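Nucleoside phosphorylase, putative (Trypanosoma brucei, PDB 3BJE) acts as a homodimeric uridine phosphorylase, using phosphate to cleave uridine reversibly into uracil and alpha-D-ribose 1-phosphate. Local coordinates at residues Q189-R192 / R193-E197; T199-R202 / A203-I206; E272-G275 / S276-F279; T295-I298 / C299-D303. One frame throughout, in Å; residues are numbered along the deposited sequence.

Contact 1: Q189-R192 / R193-E197; sequences QEIR and RIVRE
Glu190 and Arg193 form an i to i+3 salt bridge on the outer side of helix 186-198, and Arg193 passes the link on to Glu197, making a three-residue network along the helix. The guanidinium of Arg193 takes the carboxylate side-on. Its NE gives a hydrogen bond to OE1 of Glu190 at 3.1 Å, and its NH2 gives one to OE2 of the same residue at 2.9 Å. Both oxygens lie near the guanidinium plane, yet the two flat groups are turned 41° against each other. With that twist neither oxygen is met fully in the carboxylate plane: OE2 is approached on its syn side, somewhat out of plane, OE1 from farther above. The remaining nitrogen, NH1 of Arg193, reaches OE1 of Glu197 at 2.9 Å, so all three guanidinium nitrogens face carboxylates. Glu190 gets there by leaving the backbone with CG anti to N (chi1 -179°) and then bending at chi2 (63°), which folds the carboxylate along the helix toward its partner.

A second pair, Arg192 and Arg196, runs side by side, guanidinium planes roughly parallel, with CD of Arg196 over the rim of one face of the Arg192 guanidinium. These like charges are each held from the following loop: Arg192 by a salt bridge to Asp205 and a bond to Ile206 O, Arg196 by Ile204 O. Beneath both pairs lie regular i to i+4 bonds, such as Val195 N to Ile191 O at 2.9 Å. The buried side packs on strands 161-169 and 279-281, and along it CG2 of Ile191 lies 4.2 Å from CG2 of Val195.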
loop_
_atom_site.group_PDB
_atom_site.type_symbol
_atom_site.label_atom_id
_atom_site.label_comp_id
_atom_site.label_asym_id
_atom_site.label_seq_id
_atom_site.Cartn_x
_atom_site.Cartn_y
_atom_site.Cartn_z
ATOM N N GLN A 189 8.610 7.751 -23.469
ATOM C CA GLN A 189 9.408 8.968 -23.293
ATOM C C GLN A 189 8.561 10.220 -23.531
ATOM O O GLN A 189 8.711 11.228 -22.818
ATOM C CB GLN A 189 10.602 8.979 -24.244
ATOM C CG GLN A 189 11.709 8.030 -23.843
ATOM C CD GLN A 189 12.773 7.914 -24.900
ATOM O OE1 GLN A 189 13.240 8.917 -25.437
ATOM N NE2 GLN A 189 13.158 6.683 -25.221
ATOM N N GLU A 190 7.676 10.162 -24.525
ATOM C CA GLU A 190 6.792 11.278 -24.842
ATOM C C GLU A 190 5.770 11.512 -23.721
ATOM O O GLU A 190 5.528 12.650 -23.314
ATOM C CB GLU A 190 6.087 11.021 -26.179
ATOM C CG GLU A 190 5.156 12.137 -26.637
ATOM C CD GLU A 190 5.853 13.476 -26.915
ATOM O OE1 GLU A 190 7.111 13.581 -26.846
ATOM O OE2 GLU A 190 5.110 14.436 -27.202
ATOM N N ILE A 191 5.190 10.430 -23.199
ATOM C CA ILE A 191 4.277 10.545 -22.058
ATOM C C ILE A 191 4.994 11.223 -20.886
ATOM O O ILE A 191 4.482 12.173 -20.310
ATOM C CB ILE A 191 3.703 9.159 -21.625
ATOM C CG1 ILE A 191 2.727 8.641 -22.684
ATOM C CG2 ILE A 191 3.025 9.252 -20.252
ATOM C CD1 ILE A 191 2.301 7.181 -22.501
ATOM N N ARG A 192 6.180 10.738 -20.540
ATOM C CA ARG A 192 6.898 11.313 -19.411
ATOM C C ARG A 192 7.185 12.796 -19.643
ATOM O O ARG A 192 7.021 13.605 -18.723
ATOM C CB ARG A 192 8.197 10.579 -19.123
ATOM C CG ARG A 192 8.729 10.949 -17.767
ATOM C CD ARG A 192 9.936 10.137 -17.394
ATOM N NE ARG A 192 10.289 10.401 -15.999
ATOM C CZ ARG A 192 11.010 11.435 -15.583
ATOM N NH1 ARG A 192 11.488 12.334 -16.436
ATOM N NH2 ARG A 192 11.265 11.567 -14.292
ATOM N N ARG A 193 7.610 13.148 -20.856
ATOM C CA ARG A 193 7.929 14.539 -21.188
ATOM C C ARG A 193 6.696 15.421 -20.999
ATOM O O ARG A 193 6.778 16.483 -20.382
ATOM C CB ARG A 193 8.455 14.671 -22.637
ATOM C CG ARG A 193 8.798 16.100 -23.043
ATOM C CD ARG A 193 9.156 16.194 -24.512
ATOM N NE ARG A 193 7.993 16.156 -25.403
ATOM C CZ ARG A 193 7.286 17.225 -25.780
ATOM N NH1 ARG A 193 7.567 18.436 -25.310
ATOM N NH2 ARG A 193 6.262 17.076 -26.616
ATOM N N ILE A 194 5.562 15.000 -21.545
ATOM C CA ILE A 194 4.348 15.792 -21.469
ATOM C C ILE A 194 3.887 15.929 -20.025
ATOM O O ILE A 194 3.578 17.021 -19.564
ATOM C CB ILE A 194 3.230 15.195 -22.368
ATOM C CG1 ILE A 194 3.594 15.356 -23.843
ATOM C CG2 ILE A 194 1.875 15.848 -22.099
ATOM C CD1 ILE A 194 3.543 16.797 -24.361
ATOM N N VAL A 195 3.874 14.829 -19.286
ATOM C CA VAL A 195 3.446 14.883 -17.886
ATOM C C VAL A 195 4.374 15.781 -17.049
ATOM O O VAL A 195 3.906 16.571 -16.224
ATOM C CB VAL A 195 3.373 13.460 -17.254
ATOM C CG1 VAL A 195 3.091 13.555 -15.752
ATOM C CG2 VAL A 195 2.285 12.636 -17.933
ATOM N N ARG A 196 5.684 15.661 -17.238
ATOM C CA ARG A 196 6.638 16.495 -16.505
ATOM C C ARG A 196 6.548 17.984 -16.865
ATOM O O ARG A 196 6.799 18.838 -16.006
ATOM C CB ARG A 196 8.061 15.988 -16.742
ATOM C CG ARG A 196 8.329 14.628 -16.114
ATOM C CD ARG A 196 8.765 14.763 -14.680
ATOM N NE ARG A 196 10.051 15.458 -14.621
ATOM C CZ ARG A 196 10.679 15.774 -13.491
ATOM N NH1 ARG A 196 10.162 15.433 -12.321
ATOM N NH2 ARG A 196 11.846 16.414 -13.540
ATOM N N GLU A 197 6.217 18.302 -18.114
ATOM C CA GLU A 197 6.220 19.693 -18.570
ATOM C C GLU A 197 4.906 20.398 -18.297
ATOM O O GLU A 197 4.888 21.598 -18.020
ATOM C CB GLU A 197 6.576 19.777 -20.062
ATOM C CG GLU A 197 8.049 19.443 -20.300
ATOM C CD GLU A 197 8.483 19.461 -21.767
ATOM O OE1 GLU A 197 7.641 19.650 -22.672
ATOM O OE2 GLU A 197 9.697 19.271 -22.006
#

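Contact 2: T199-R202 / A203-I206; sequences TGLR and AIDI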
loop_
_atom_site.group_PDB
_atom_site.type_symbol
_atom_site.label_atom_id
_atom_site.label_comp_id
_atom_site.label_asym_id
_atom_site.label_seq_id
_atom_site.Cartn_x
_atom_site.Cartn_y
_atom_site.Cartn_z
ATOM N N THR A 199 2.247 19.296 -16.030
ATOM C CA THR A 199 1.514 19.077 -14.793
ATOM C C THR A 199 2.409 19.315 -13.589
ATOM O O THR A 199 3.625 19.384 -13.702
ATOM C CB THR A 199 0.968 17.630 -14.657
ATOM O OG1 THR A 199 2.012 16.734 -14.253
ATOM C CG2 THR A 199 0.352 17.113 -15.953
ATOM N N GLY A 200 1.788 19.392 -12.416
ATOM C CA GLY A 200 2.520 19.499 -11.161
ATOM C C GLY A 200 3.375 18.300 -10.819
ATOM O O GLY A 200 4.170 18.355 -9.874
ATOM N N LEU A 201 3.227 17.208 -11.579
ATOM C CA LEU A 201 4.166 16.079 -11.452
ATOM C C LEU A 201 5.573 16.466 -11.925
ATOM O O LEU A 201 6.491 15.674 -11.796
ATOM C CB LEU A 201 3.660 14.847 -12.188
ATOM C CG LEU A 201 2.353 14.302 -11.577
ATOM C CD1 LEU A 201 1.645 13.370 -12.548
ATOM C CD2 LEU A 201 2.567 13.577 -10.221
ATOM N N ARG A 202 5.760 17.689 -12.425
ATOM C CA ARG A 202 7.096 18.242 -12.584
ATOM C C ARG A 202 7.937 18.104 -11.297
ATOM O O ARG A 202 9.150 18.133 -11.353
ATOM C CB ARG A 202 7.042 19.701 -13.066
ATOM C CG ARG A 202 6.529 20.691 -12.030
ATOM C CD ARG A 202 6.542 22.122 -12.543
ATOM N NE ARG A 202 5.789 22.261 -13.789
ATOM C CZ ARG A 202 4.470 22.404 -13.877
ATOM N NH1 ARG A 202 3.715 22.472 -12.781
ATOM N NH2 ARG A 202 3.904 22.477 -15.084
ATOM N N ALA A 203 7.265 17.983 -10.153
ATOM C CA ALA A 203 7.942 17.883 -8.853
ATOM C C ALA A 203 8.331 16.455 -8.464
ATOM O O ALA A 203 8.992 16.256 -7.445
ATOM C CB ALA A 203 7.053 18.483 -7.775
ATOM N N ILE A 204 7.937 15.476 -9.281
ATOM C CA ILE A 204 8.055 14.057 -8.913
ATOM C C ILE A 204 8.823 13.303 -9.989
ATOM O O ILE A 204 8.589 13.497 -11.166
ATOM C CB ILE A 204 6.654 13.411 -8.765
ATOM C CG1 ILE A 204 5.798 14.211 -7.770
ATOM C CG2 ILE A 204 6.742 11.933 -8.350
ATOM C CD1 ILE A 204 6.280 14.094 -6.305
ATOM N N ASP A 205 9.716 12.406 -9.583
ATOM C CA ASP A 205 10.446 11.543 -10.529
ATOM C C ASP A 205 9.514 10.392 -10.957
ATOM O O ASP A 205 9.715 9.228 -10.604
ATOM C CB ASP A 205 11.749 11.015 -9.905
ATOM C CG ASP A 205 12.603 10.241 -10.881
ATOM O OD1 ASP A 205 12.343 10.256 -12.103
ATOM O OD2 ASP A 205 13.569 9.607 -10.426
ATOM N N ILE A 206 8.475 10.732 -11.716
ATOM C CA ILE A 206 7.511 9.736 -12.201
ATOM C C ILE A 206 8.158 8.718 -13.136
ATOM O O ILE A 206 9.196 8.985 -13.754
ATOM C CB ILE A 206 6.305 10.385 -12.899
ATOM C CG1 ILE A 206 6.756 11.196 -14.121
ATOM C CG2 ILE A 206 5.573 11.292 -11.930
ATOM C CD1 ILE A 206 5.635 11.549 -15.069
#
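In Ile206 a chi1 of 61° places CG1 in the crowded position between the backbone N and the carbonyl carbon, and so turns CG2 onto Leu201, where it lies 4.0 Å from CB. Leu201 itself has chi1 -64°, with CG anti to its own carbonyl carbon, and this sends its CD2 toward both CG1 of Ile204 and CG2 of Ile206, each 4.1 Å away. The side chains of Leu201 and Ile206 cross at about a right angle, one branch lodging against the base of the other.

The backbone is a short 3-10 turn leading out of helix 186-198 toward strand 207-210. Ile204 N bonds to Leu201 O at 2.9 Å, approaching from well above the carbonyl plane, 59° out of it, as suits so tight a turn. At its start Thr199 forms an ST turn, its OG1 accepting from Leu201 N at 3.0 Å while the same hydroxyl also bonds to Val195 O in the helix behind. Arg202 curls back over this turn: one face of its guanidinium lies over Thr199 O, which sits 3.1 Å from the plane and over the centre, while NH2 of Arg202 bonds to Glu197 O in the last turn of helix 186-198.

Tyr176 of the second subunit packs on Leu201 and Ile204, so part of the apolar side of the turn also meets the second subunit. The positive charge of Arg202 at this C-terminal end of the helix would probably interact favourably with the partial negative charge of the helix end.

Contact 3: E272-G275 / S276-F279; sequences EELG and SLKF
The contact of Glu273 with Ser276, and of Leu274 with Leu277, is a local i to i+3 one, made where helix 270-276 gives way to the short strand 279-281. The serine turns back on the chain that precedes it. Its chi1 of 72° swings OG toward the carbonyl oxygen of Glu273, to which it donates at 2.7 Å, in the carbonyl plane and on a lone pair. Ser276 N bonds to the same oxygen at 3.0 Å, but from above that plane, so Glu273 O is gripped by two donors arriving from different directions.

One residue further on, Leu277 N makes only a weak bond to Leu274 O. A water bridges the same neighbourhood, donating to Leu274 O and to Leu277 O at 2.7 Å each. A second water links Gly275 O to Leu277 O. Leu277 O thus takes hydrogen bonds from both waters while the backbone straightens.

On the buried side CD1 of Leu277 touches CD2 of Leu274 at 4.2 Å. Leu277 packs against Val195 of helix 186-198, and Leu274 against Ala245 of strand 239-246 and Ile291 of strand 284-292. A serine hydroxyl folded onto the carbonyl three residues earlier is a recurrent feature of helical turns; here it accompanies the passage from a helix into the edge strand 279-281, which pairs antiparallel with strand 284-292 in the phosphorylase fold.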
loop_
_atom_site.group_PDB
_atom_site.type_symbol
_atom_site.label_atom_id
_atom_site.label_comp_id
_atom_site.label_asym_id
_atom_site.label_seq_id
_atom_site.Cartn_x
_atom_site.Cartn_y
_atom_site.Cartn_z
ATOM N N GLU A 272 -7.705 17.889 -13.141
ATOM C CA GLU A 272 -7.828 18.776 -14.288
ATOM C C GLU A 272 -6.564 18.804 -15.120
ATOM O O GLU A 272 -6.640 18.823 -16.352
ATOM C CB GLU A 272 -8.206 20.197 -13.847
ATOM C CG GLU A 272 -9.677 20.365 -13.486
ATOM C CD GLU A 272 -10.092 21.837 -13.361
ATOM O OE1 GLU A 272 -9.785 22.446 -12.320
ATOM O OE2 GLU A 272 -10.741 22.370 -14.291
ATOM N N GLU A 273 -5.408 18.773 -14.454
ATOM C CA GLU A 273 -4.135 18.741 -15.173
ATOM C C GLU A 273 -4.015 17.472 -16.023
ATOM O O GLU A 273 -3.793 17.538 -17.250
ATOM C CB GLU A 273 -2.953 18.867 -14.222
ATOM C CG GLU A 273 -2.877 20.192 -13.517
ATOM C CD GLU A 273 -1.697 20.285 -12.551
ATOM O OE1 GLU A 273 -0.948 19.311 -12.472
ATOM O OE2 GLU A 273 -1.524 21.335 -11.886
ATOM N N LEU A 274 -4.183 16.318 -15.385
ATOM C CA LEU A 274 -4.108 15.050 -16.123
ATOM C C LEU A 274 -5.145 14.977 -17.230
ATOM O O LEU A 274 -4.877 14.446 -18.307
ATOM C CB LEU A 274 -4.294 13.851 -15.199
ATOM C CG LEU A 274 -3.132 13.586 -14.254
ATOM C CD1 LEU A 274 -3.488 12.442 -13.296
ATOM C CD2 LEU A 274 -1.838 13.265 -14.998
ATOM N N GLY A 275 -6.345 15.478 -16.951
ATOM C CA GLY A 275 -7.423 15.483 -17.930
ATOM C C GLY A 275 -7.163 16.333 -19.154
ATOM O O GLY A 275 -7.830 16.134 -20.198
ATOM N N SER A 276 -6.231 17.293 -19.053
ATOM C CA SER A 276 -5.961 18.236 -20.165
ATOM C C SER A 276 -4.978 17.646 -21.177
ATOM O O SER A 276 -4.824 18.182 -22.283
ATOM C CB SER A 276 -5.400 19.546 -19.627
ATOM O OG SER A 276 -4.069 19.394 -19.169
ATOM N N LEU A 277 -4.318 16.551 -20.799
ATOM C CA LEU A 277 -3.213 16.015 -21.582
ATOM C C LEU A 277 -3.685 15.233 -22.804
ATOM O O LEU A 277 -4.709 14.532 -22.771
ATOM C CB LEU A 277 -2.283 15.133 -20.733
ATOM C CG LEU A 277 -1.749 15.726 -19.427
ATOM C CD1 LEU A 277 -0.811 14.782 -18.769
ATOM C CD2 LEU A 277 -1.038 17.053 -19.703
ATOM N N LYS A 278 -2.900 15.355 -23.871
ATOM C CA LYS A 278 -3.048 14.555 -25.055
ATOM C C LYS A 278 -1.655 14.084 -25.429
ATOM O O LYS A 278 -0.731 14.893 -25.548
ATOM C CB LYS A 278 -3.668 15.388 -26.175
ATOM C CG LYS A 278 -5.106 15.772 -25.900
ATOM C CD LYS A 278 -5.731 16.526 -27.059
ATOM C CE LYS A 278 -7.231 16.696 -26.838
ATOM N NZ LYS A 278 -7.936 15.377 -26.691
ATOM N N PHE A 279 -1.493 12.775 -25.574
ATOM C CA PHE A 279 -0.222 12.203 -25.949
ATOM C C PHE A 279 -0.287 11.839 -27.412
ATOM O O PHE A 279 -1.096 11.006 -27.801
ATOM C CB PHE A 279 0.067 10.953 -25.115
ATOM C CG PHE A 279 -0.047 11.174 -23.622
ATOM C CD1 PHE A 279 0.688 12.176 -23.002
ATOM C CD2 PHE A 279 -0.893 10.391 -22.848
ATOM C CE1 PHE A 279 0.586 12.399 -21.662
ATOM C CE2 PHE A 279 -0.994 10.603 -21.475
ATOM C CZ PHE A 279 -0.247 11.606 -20.883
HETATM O O HOH W 1 -5.609 13.216 -20.576
HETATM O O HOH W 2 -7.172 15.604 -22.994
#

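Contact 4: T295-I298 / C299-D303; sequences TSAI and CYLSD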
loop_
_atom_site.group_PDB
_atom_site.type_symbol
_atom_site.label_atom_id
_atom_site.label_comp_id
_atom_site.label_asym_id
_atom_site.label_seq_id
_atom_site.Cartn_x
_atom_site.Cartn_y
_atom_site.Cartn_z
ATOM N N THR A 295 -1.815 -0.129 -10.958
ATOM C CA THR A 295 -1.527 -0.577 -12.318
ATOM C C THR A 295 -0.091 -0.327 -12.767
ATOM O O THR A 295 0.500 -1.170 -13.426
ATOM C CB THR A 295 -2.563 0.026 -13.302
ATOM O OG1 THR A 295 -3.828 -0.567 -13.028
ATOM C CG2 THR A 295 -2.201 -0.262 -14.758
ATOM N N SER A 296 0.473 0.836 -12.436
ATOM C CA SER A 296 1.830 1.160 -12.859
ATOM C C SER A 296 2.816 0.051 -12.480
ATOM O O SER A 296 3.580 -0.412 -13.338
ATOM C CB SER A 296 2.292 2.470 -12.221
ATOM O OG SER A 296 2.197 2.397 -10.808
ATOM N N ALA A 297 2.796 -0.393 -11.216
ATOM C CA ALA A 297 3.745 -1.425 -10.736
ATOM C C ALA A 297 3.414 -2.804 -11.315
ATOM O O ALA A 297 4.302 -3.613 -11.583
ATOM C CB ALA A 297 3.768 -1.503 -9.199
ATOM N N ILE A 298 2.138 -3.106 -11.481
ATOM C CA ILE A 298 1.774 -4.356 -12.136
ATOM C C ILE A 298 2.416 -4.417 -13.494
ATOM O O ILE A 298 3.003 -5.428 -13.874
ATOM C CB ILE A 298 0.246 -4.474 -12.310
ATOM C CG1 ILE A 298 -0.406 -4.710 -10.965
ATOM C CG2 ILE A 298 -0.128 -5.598 -13.289
ATOM C CD1 ILE A 298 -1.934 -4.587 -11.016
ATOM N N CYS A 299 2.243 -3.351 -14.280
ATOM C CA CYS A 299 2.808 -3.319 -15.622
ATOM C C CYS A 299 4.345 -3.367 -15.618
ATOM O O CYS A 299 4.972 -4.115 -16.374
ATOM C CB CYS A 299 2.312 -2.085 -16.365
ATOM S SG CYS A 299 0.556 -2.190 -16.797
ATOM N N TYR A 300 4.948 -2.524 -14.798
ATOM C CA TYR A 300 6.407 -2.411 -14.775
ATOM C C TYR A 300 7.103 -3.675 -14.287
ATOM O O TYR A 300 8.040 -4.172 -14.922
ATOM C CB TYR A 300 6.837 -1.222 -13.915
ATOM C CG TYR A 300 8.328 -0.974 -13.975
ATOM C CD1 TYR A 300 8.881 -0.090 -14.891
ATOM C CD2 TYR A 300 9.191 -1.653 -13.128
ATOM C CE1 TYR A 300 10.256 0.106 -14.954
ATOM C CE2 TYR A 300 10.566 -1.462 -13.171
ATOM C CZ TYR A 300 11.096 -0.587 -14.101
ATOM O OH TYR A 300 12.452 -0.385 -14.169
ATOM N N LEU A 301 6.673 -4.171 -13.139
ATOM C CA LEU A 301 7.326 -5.329 -12.541
ATOM C C LEU A 301 7.028 -6.596 -13.371
ATOM O O LEU A 301 7.925 -7.419 -13.548
ATOM C CB LEU A 301 6.850 -5.497 -11.112
ATOM C CG LEU A 301 7.275 -4.370 -10.149
ATOM C CD1 LEU A 301 6.694 -4.597 -8.760
ATOM C CD2 LEU A 301 8.792 -4.292 -10.010
ATOM N N SER A 302 5.808 -6.722 -13.921
ATOM C CA SER A 302 5.493 -7.880 -14.780
ATOM C C SER A 302 6.361 -7.852 -16.034
ATOM O O SER A 302 6.949 -8.884 -16.423
ATOM C CB SER A 302 4.004 -7.948 -15.137
ATOM O OG SER A 302 3.215 -8.140 -13.981
ATOM N N ASP A 303 6.448 -6.685 -16.673
ATOM C CA ASP A 303 7.249 -6.571 -17.876
ATOM C C ASP A 303 8.707 -6.898 -17.575
ATOM O O ASP A 303 9.372 -7.565 -18.368
ATOM C CB ASP A 303 7.114 -5.188 -18.514
ATOM C CG ASP A 303 8.119 -4.972 -19.613
ATOM O OD1 ASP A 303 7.849 -5.410 -20.761
ATOM O OD2 ASP A 303 9.196 -4.405 -19.326
#
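Tyr300 meets Ser296 through its CB, 3.4 Å from the carbonyl oxygen of Ser296, while its ring is carried outward. A chi1 of -174° points the ring away from the backbone nitrogen; the side chain packs against Ser174, Ala179 and Arg182 of a loop and Ser209 of strand 207-210, and its OH bonds to Tyr177 O. The rest of the contact is made by small or branched groups. CG2 of Thr295 lies 3.9 Å from SG of Cys299, and CB of Ala297 touches CD1 of Leu301 at 4.3 Å.

All this lies on helix 295-305, which starts just beyond Glu292, Met293 and Glu294, residues that line the ribose 1-phosphate pocket. The hydroxyl of Thr295 bonds back to Glu292 OE1, so the first turn is tied directly to a pocket residue. Regular i to i+4 bonds follow, among them Cys299 N to Thr295 O at 2.9 Å. At Ile298 O the pattern doubles: Ser302 OG donates to it at 2.7 Å, and Ser302 N, from above the carbonyl plane, at 3.1 Å. This buried hydroxyl is thereby satisfied within its own helix, beside Ala309 of strand 308-318. Leu301 also packs on Leu104 of helix 97-112 and on Phe261 of the second subunit.

Contacts 1, 2 and 3 form one cluster at the periphery of the chain, with centres 9 to 13 Å apart. Helix 186-198 joins them: CG1 of Val195 meets CD1 of Ile206 at 3.3 Å, and CG2 of Ile194 rests 3.7 Å from CE1 of Phe279. Contacts 2 and 3 are tied by a probable hydrogen bond from Gly200 N to OE1 of Glu273 at 2.7 Å. Contact 4 stands apart, its centre 19 to 22 Å from theirs, and lies close to the active site: the side chain of Thr295 is about 7 Å from bound ribose 1-phosphate, whereas that of Leu274 in contact 3 is about 14 Å from it. Contacts 2 and 4 both touch the second subunit.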